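Mitochondrial enolase superfamily member 1 (Homo sapiens, PDB 4A35) catalyses the magnesium-dependent dehydration of L-fuconate to 2-keto-3-deoxy-L-fuconate in the breakdown of L-fucose. Local coordinates at residues 286-291 with 302-307; 315-318 with 322-325. All coordinates share one frame; numbering follows the deposited sequence.

In the fold
Both contacts are buried in the barrel domain, and they follow one another along the chain. Contact 1 packs helix 285-295 against strand 301-304, while contact 2 joins the end of helix 311-319 to the turn leading into strand 325-326. They meet where Ile-302 O lies 2.7 Å from Gln-324 N, a probable hydrogen bond from the residue just before strand 325-326 to strand 301-304, its parallel neighbour, and where Ala-322 packs beside Ala-289. Contact 1 mixes an imidazole face with aliphatic groups and runs on to a magnesium ligand at the strand's C-terminal end. Contact 2 is leucine and alanine packing with one backbone bond. Helix residues in each reach the second subunit.

Contact 1: residues 286-291 with 302-307. With MG (magnesium ion), chain B.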
ATOM      1  N   LEU A 286      12.531   8.595   4.953  1.00 18.17           N
ATOM      2  CA  LEU A 286      13.289   9.739   5.455  1.00 17.92           C
ATOM      3  C   LEU A 286      13.238   9.782   6.986  1.00 18.20           C
ATOM      4  O   LEU A 286      14.259  10.146   7.619  1.00 17.54           O
ATOM      5  CB  LEU A 286      12.796  11.065   4.859  1.00 17.35           C
ATOM      6  CG  LEU A 286      12.781  11.155   3.277  1.00 20.76           C
ATOM      7  CD1 LEU A 286      12.355  12.579   2.824  1.00 20.32           C
ATOM      8  CD2 LEU A 286      14.133  10.806   2.684  1.00 21.61           C
ATOM      9  N   GLY A 287      12.098   9.385   7.539  1.00 17.49           N
ATOM     10  CA  GLY A 287      11.918   9.321   8.989  1.00 18.55           C
ATOM     11  C   GLY A 287      12.840   8.330   9.673  1.00 18.76           C
ATOM     12  O   GLY A 287      13.464   8.640  10.706  1.00 16.59           O
ATOM     13  N   HIS A 288      12.952   7.123   9.090  1.00 18.62           N
ATOM     14  CA  HIS A 288      13.848   6.095   9.617  1.00 17.20           C
ATOM     15  C   HIS A 288      15.296   6.579   9.560  1.00 20.59           C
ATOM     16  O   HIS A 288      16.027   6.427  10.565  1.00 19.06           O
ATOM     17  CB  HIS A 288      13.664   4.750   8.895  1.00 16.54           C
ATOM     18  CG  HIS A 288      12.537   3.943   9.468  1.00 18.21           C
ATOM     19  ND1 HIS A 288      11.224   4.177   9.106  1.00 19.47           N
ATOM     20  CD2 HIS A 288      12.565   2.942  10.387  1.00 21.01           C
ATOM     21  CE1 HIS A 288      10.493   3.298   9.796  1.00 20.03           C
ATOM     22  NE2 HIS A 288      11.249   2.537  10.570  1.00 20.45           N
ATOM     23  N   ALA A 289      15.694   7.255   8.441  1.00 19.63           N
ATOM     24  CA  ALA A 289      17.038   7.826   8.335  1.00 20.26           C
ATOM     25  C   ALA A 289      17.261   8.917   9.389  1.00 21.43           C
ATOM     26  O   ALA A 289      18.323   8.967   9.993  1.00 19.73           O
ATOM     27  CB  ALA A 289      17.279   8.382   6.923  1.00 21.06           C
ATOM     28  N   THR A 290      16.261   9.798   9.641  1.00 21.11           N
ATOM     29  CA  THR A 290      16.414  10.835  10.681  1.00 20.93           C
ATOM     30  C   THR A 290      16.660  10.186  12.080  1.00 21.17           C
ATOM     31  O   THR A 290      17.550  10.635  12.825  1.00 22.01           O
ATOM     32  CB  THR A 290      15.191  11.793  10.680  1.00 18.38           C
ATOM     33  OG1 THR A 290      15.141  12.432   9.421  1.00 20.44           O
ATOM     34  CG2 THR A 290      15.271  12.857  11.796  1.00 17.94           C
ATOM     35  N   ILE A 291      15.898   9.135  12.410  1.00 17.80           N
ATOM     36  CA  ILE A 291      15.999   8.448  13.706  1.00 16.47           C
ATOM     37  C   ILE A 291      17.343   7.718  13.761  1.00 18.81           C
ATOM     38  O   ILE A 291      18.033   7.805  14.767  1.00 18.18           O
ATOM     39  CB  ILE A 291      14.801   7.506  13.904  1.00 16.67           C
ATOM     40  CG1 ILE A 291      13.476   8.327  13.957  1.00 15.39           C
ATOM     41  CG2 ILE A 291      14.979   6.609  15.177  1.00 16.28           C
ATOM     42  CD1 ILE A 291      12.114   7.490  13.651  1.00 17.26           C
ATOM     43  N   ILE A 302      18.940   0.959  13.751  1.00 17.87           N
ATOM     44  CA  ILE A 302      17.510   0.983  13.392  1.00 15.82           C
ATOM     45  C   ILE A 302      17.247  -0.245  12.555  1.00 19.76           C
ATOM     46  O   ILE A 302      18.041  -0.570  11.663  1.00 18.95           O
ATOM     47  CB  ILE A 302      17.146   2.318  12.644  1.00 18.64           C
ATOM     48  CG1 ILE A 302      16.845   3.467  13.669  1.00 20.43           C
ATOM     49  CG2 ILE A 302      15.908   2.135  11.644  1.00 16.84           C
ATOM     50  CD1 ILE A 302      17.798   3.740  14.904  1.00 21.04           C
ATOM     51  N   ALA A 303      16.151  -0.946  12.863  1.00 16.82           N
ATOM     52  CA  ALA A 303      15.673  -2.118  12.118  1.00 16.57           C
ATOM     53  C   ALA A 303      14.263  -1.828  11.571  1.00 20.36           C
ATOM     54  O   ALA A 303      13.425  -1.279  12.290  1.00 19.02           O
ATOM     55  CB  ALA A 303      15.609  -3.364  13.032  1.00 17.69           C
ATOM     56  N   THR A 304      13.976  -2.231  10.331  1.00 14.46           N
ATOM     57  CA  THR A 304      12.590  -2.102   9.869  1.00 15.03           C
ATOM     58  C   THR A 304      12.398  -3.033   8.704  1.00 18.96           C
ATOM     59  O   THR A 304      13.387  -3.550   8.150  1.00 17.13           O
ATOM     60  CB  THR A 304      12.178  -0.605   9.535  1.00 15.46           C
ATOM     61  OG1 THR A 304      10.737  -0.586   9.281  1.00 18.70           O
ATOM     62  CG2 THR A 304      12.902  -0.065   8.258  1.00 19.89           C
ATOM     63  N   GLY A 305      11.128  -3.229   8.336  1.00 17.83           N
ATOM     64  CA  GLY A 305      10.822  -3.986   7.141  1.00 17.64           C
ATOM     65  C   GLY A 305       9.659  -4.947   7.162  1.00 19.58           C
ATOM     66  O   GLY A 305       9.179  -5.291   6.084  1.00 18.97           O
ATOM     67  N   GLU A 306       9.245  -5.450   8.339  1.00 18.34           N
ATOM     68  CA  GLU A 306       8.175  -6.450   8.336  1.00 19.51           C
ATOM     69  C   GLU A 306       6.874  -5.990   7.615  1.00 21.62           C
ATOM     70  O   GLU A 306       6.197  -6.862   7.085  1.00 21.40           O
ATOM     71  CB  GLU A 306       7.812  -6.895   9.758  1.00 20.52           C
ATOM     72  CG  GLU A 306       6.998  -5.889  10.526  1.00 24.59           C
ATOM     73  CD  GLU A 306       6.797  -6.346  11.944  1.00 31.93           C
ATOM     74  OE1 GLU A 306       7.819  -6.655  12.593  1.00 27.60           O
ATOM     75  OE2 GLU A 306       5.636  -6.452  12.389  1.00 29.18           O
ATOM     76  N   GLN A 307       6.519  -4.639   7.607  1.00 16.82           N
ATOM     77  CA  GLN A 307       5.320  -4.173   6.928  1.00 18.35           C
ATOM     78  C   GLN A 307       5.695  -3.340   5.702  1.00 21.39           C
ATOM     79  O   GLN A 307       4.823  -2.697   5.105  1.00 22.41           O
ATOM     80  CB  GLN A 307       4.403  -3.364   7.890  1.00 19.49           C
ATOM     81  CG  GLN A 307       3.716  -4.287   8.924  1.00 23.32           C
ATOM     82  CD  GLN A 307       2.306  -3.851   9.284  1.00 36.66           C
ATOM     83  OE1 GLN A 307       2.011  -3.490  10.436  1.00 42.11           O
ATOM     84  NE2 GLN A 307       1.365  -4.012   8.362  1.00 31.43           N
TER
HETATM   85 MG    MG B1445       8.327  -6.276  14.557  1.00 23.25          MG
HETATM   86  O   HOH W   1       6.035  -6.895  14.994  1.00 39.24           O
HETATM   87  O   HOH W   2       7.747  -4.432  14.326  1.00 22.47           O
HETATM   88  O   HOH W   3       8.291  -8.197  14.959  1.00 29.17           O
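His-288 reaches from helix 285-295 to strand 301-304 and lays its ring against Ile-302 and Thr-304. Its CG stands anti to the carbonyl carbon (chi1 -84°), which carries the imidazole out from CB towards the strand. Along one edge, CD2 meets Ile-302 CG2 at 3.7 Å, the methyl lying in the ring plane. Farther out, NE2 sits 3.4 Å from both Thr-304 CB and OG1, and CE1 lies 3.9 Å from the same oxygen. Over one face comes Thr-304 CG2, 4.0 Å from the ring centroid and displaced towards the rim, a CH-pi contact. ND1, on another edge, hydrogen-bonds to the carbonyl of Asp-284 one turn earlier, which fixes the rotation of the ring. With an alanine here, the Thr-304 methyl would probably lose its aromatic face and the Asp-284 carbonyl its side-chain donor, leaving a gap between helix and strand.

About one turn further along, Ile-291 CG2 rests 4.0 Å from Ile-302 CG1, the two side chains crossing at about a right angle. Isoleucines suit this buried layer because each offers methyls in two directions. Helix and strand run nearly antiparallel (157°), as expected for consecutive elements of a beta-alpha-beta unit.

Beyond the strand, Gly-305 takes backbone angles (phi 140°) at which any CB would collide with the Thr-304 carbonyl oxygen, which suits glycine, and Glu-306 follows. There OE1 binds magnesium at 2.1 Å, alongside Asp-251, Glu-277 and three waters, while OE2 accepts a hydrogen bond from metal-bound water 1. The chemistry thus changes along the segment: apolar and aromatic groups settle the strand against its helix, and the carboxylate just past its end serves the ion that stabilises the enediolate intermediate.

Contact 2: residues 315-318 with 322-325; sequences KQLL and ALQF
Leu-323 holds CG between its backbone N and carbonyl carbon (chi1 74°), a choice that directs CD2 back against the last turn of helix 311-319. Leu-317 answers with CG anti to its own carbonyl carbon (chi1 -71°), which sets CD2 beside the Ala-322 methyl. Two separate apolar contacts result: Leu-323 CD2 packs on Leu-317 CB at 3.9 Å, and Leu-317 CD2 on Ala-322 CB at 3.8 Å. The same Leu-323 methyl also covers Leu-317 O, 3.6 Å away, and meets Leu-318 CD2 obliquely.

Between these apolar contacts runs one backbone hydrogen bond. Ala-322 N donates to Leu-317 O at 2.9 Å and almost straight (171°), satisfying a carbonyl at the end of the helix. The bond reaches across five residues, one more than in an alpha-helix, as the chain leaves the helical path. Alanine suits its place: its methyl lies close to the Leu-317 carbonyl and is packed on its far side by His-288 and Ala-289 of the preceding helix, which probably leaves little depth for a longer side chain. Leu-323 suits its place because its fork parts the work: CD2 lies against Leu-317 and Leu-318, while CD1 turns towards the Thr-304 methyl on strand 301-304. Earlier on the helix, Lys-315, buried, makes salt bridges to Asp-158 and to Asp-284 of the second subunit.

Such a short connection, carrying a barrel helix into the next parallel strand, belongs to the TIM-type barrel of the mandelate racemase/muconate lactonizing enzyme family.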
ATOM      1  N   LYS A 315      14.460  -0.430  -1.443  1.00 15.69           N
ATOM      2  CA  LYS A 315      15.508   0.232  -2.216  1.00 15.64           C
ATOM      3  C   LYS A 315      15.828   1.602  -1.635  1.00 19.17           C
ATOM      4  O   LYS A 315      16.988   1.916  -1.406  1.00 18.24           O
ATOM      5  CB  LYS A 315      15.123   0.355  -3.706  1.00 16.37           C
ATOM      6  CG  LYS A 315      16.118   1.245  -4.501  1.00 17.73           C
ATOM      7  CD  LYS A 315      15.640   1.461  -5.915  1.00 21.45           C
ATOM      8  CE  LYS A 315      14.527   2.531  -6.041  1.00 18.54           C
ATOM      9  NZ  LYS A 315      14.471   3.078  -7.444  1.00 18.48           N
ATOM     10  N   GLN A 316      14.807   2.380  -1.333  1.00 13.94           N
ATOM     11  CA  GLN A 316      15.010   3.749  -0.801  1.00 14.09           C
ATOM     12  C   GLN A 316      15.541   3.715   0.612  1.00 15.83           C
ATOM     13  O   GLN A 316      16.380   4.551   0.940  1.00 17.04           O
ATOM     14  CB  GLN A 316      13.716   4.562  -0.877  1.00 13.42           C
ATOM     15  CG  GLN A 316      13.307   4.808  -2.379  1.00 15.97           C
ATOM     16  CD  GLN A 316      11.911   5.386  -2.333  1.00 19.54           C
ATOM     17  OE1 GLN A 316      11.768   6.598  -2.286  1.00 16.54           O
ATOM     18  NE2 GLN A 316      10.886   4.514  -2.237  1.00 18.08           N
ATOM     19  N   LEU A 317      15.112   2.720   1.436  1.00 14.63           N
ATOM     20  CA  LEU A 317      15.686   2.566   2.798  1.00 14.56           C
ATOM     21  C   LEU A 317      17.212   2.346   2.728  1.00 17.69           C
ATOM     22  O   LEU A 317      17.967   2.912   3.522  1.00 17.15           O
ATOM     23  CB  LEU A 317      15.037   1.361   3.539  1.00 14.68           C
ATOM     24  CG  LEU A 317      13.562   1.596   3.966  1.00 17.37           C
ATOM     25  CD1 LEU A 317      12.912   0.238   4.388  1.00 15.72           C
ATOM     26  CD2 LEU A 317      13.474   2.678   5.124  1.00 20.03           C
ATOM     27  N   LEU A 318      17.657   1.565   1.734  1.00 16.76           N
ATOM     28  CA  LEU A 318      19.087   1.284   1.514  1.00 15.93           C
ATOM     29  C   LEU A 318      19.759   2.564   0.937  1.00 18.83           C
ATOM     30  O   LEU A 318      20.833   2.936   1.380  1.00 17.77           O
ATOM     31  CB  LEU A 318      19.250   0.081   0.581  1.00 15.51           C
ATOM     32  CG  LEU A 318      18.839  -1.286   1.234  1.00 19.06           C
ATOM     33  CD1 LEU A 318      18.704  -2.367   0.187  1.00 18.59           C
ATOM     34  CD2 LEU A 318      19.843  -1.681   2.335  1.00 20.99           C
ATOM     35  N   ALA A 322      18.939   4.378   5.840  1.00 19.52           N
ATOM     36  CA  ALA A 322      17.912   4.582   6.847  1.00 18.45           C
ATOM     37  C   ALA A 322      17.877   3.461   7.872  1.00 19.99           C
ATOM     38  O   ALA A 322      17.130   3.571   8.836  1.00 20.12           O
ATOM     39  CB  ALA A 322      16.537   4.690   6.156  1.00 18.28           C
ATOM     40  N   LEU A 323      18.614   2.354   7.657  1.00 18.18           N
ATOM     41  CA  LEU A 323      18.462   1.228   8.596  1.00 17.23           C
ATOM     42  C   LEU A 323      19.807   0.456   8.747  1.00 20.25           C
ATOM     43  O   LEU A 323      20.592   0.373   7.797  1.00 19.36           O
ATOM     44  CB  LEU A 323      17.304   0.285   8.154  1.00 17.66           C
ATOM     45  CG  LEU A 323      17.504  -0.664   6.922  1.00 20.13           C
ATOM     46  CD1 LEU A 323      16.187  -1.383   6.574  1.00 20.09           C
ATOM     47  CD2 LEU A 323      18.066   0.065   5.666  1.00 20.03           C
ATOM     48  N   GLN A 324      20.039  -0.092   9.913  1.00 16.97           N
ATOM     49  CA  GLN A 324      21.245  -0.903  10.173  1.00 16.76           C
ATOM     50  C   GLN A 324      20.926  -2.401   9.996  1.00 19.84           C
ATOM     51  O   GLN A 324      21.850  -3.200   9.832  1.00 19.59           O
ATOM     52  CB  GLN A 324      21.800  -0.640  11.590  1.00 18.94           C
ATOM     53  CG  GLN A 324      22.555   0.699  11.715  1.00 21.51           C
ATOM     54  CD  GLN A 324      21.731   1.915  11.316  1.00 23.88           C
ATOM     55  OE1 GLN A 324      20.695   2.237  11.918  1.00 19.45           O
ATOM     56  NE2 GLN A 324      22.137   2.591  10.239  1.00 22.24           N
ATOM     57  N   PHE A 325      19.632  -2.785  10.100  1.00 16.99           N
ATOM     58  CA  PHE A 325      19.190  -4.193   9.979  1.00 15.37           C
ATOM     59  C   PHE A 325      17.927  -4.208   9.159  1.00 19.12           C
ATOM     60  O   PHE A 325      16.976  -3.453   9.448  1.00 17.02           O
ATOM     61  CB  PHE A 325      18.901  -4.809  11.357  1.00 16.01           C
ATOM     62  CG  PHE A 325      20.037  -4.640  12.348  1.00 17.52           C
ATOM     63  CD1 PHE A 325      20.105  -3.506  13.170  1.00 17.78           C
ATOM     64  CD2 PHE A 325      20.983  -5.649  12.522  1.00 21.53           C
ATOM     65  CE1 PHE A 325      21.109  -3.386  14.151  1.00 20.54           C
ATOM     66  CE2 PHE A 325      21.996  -5.521  13.489  1.00 20.30           C
ATOM     67  CZ  PHE A 325      22.056  -4.387  14.291  1.00 19.10           C
TER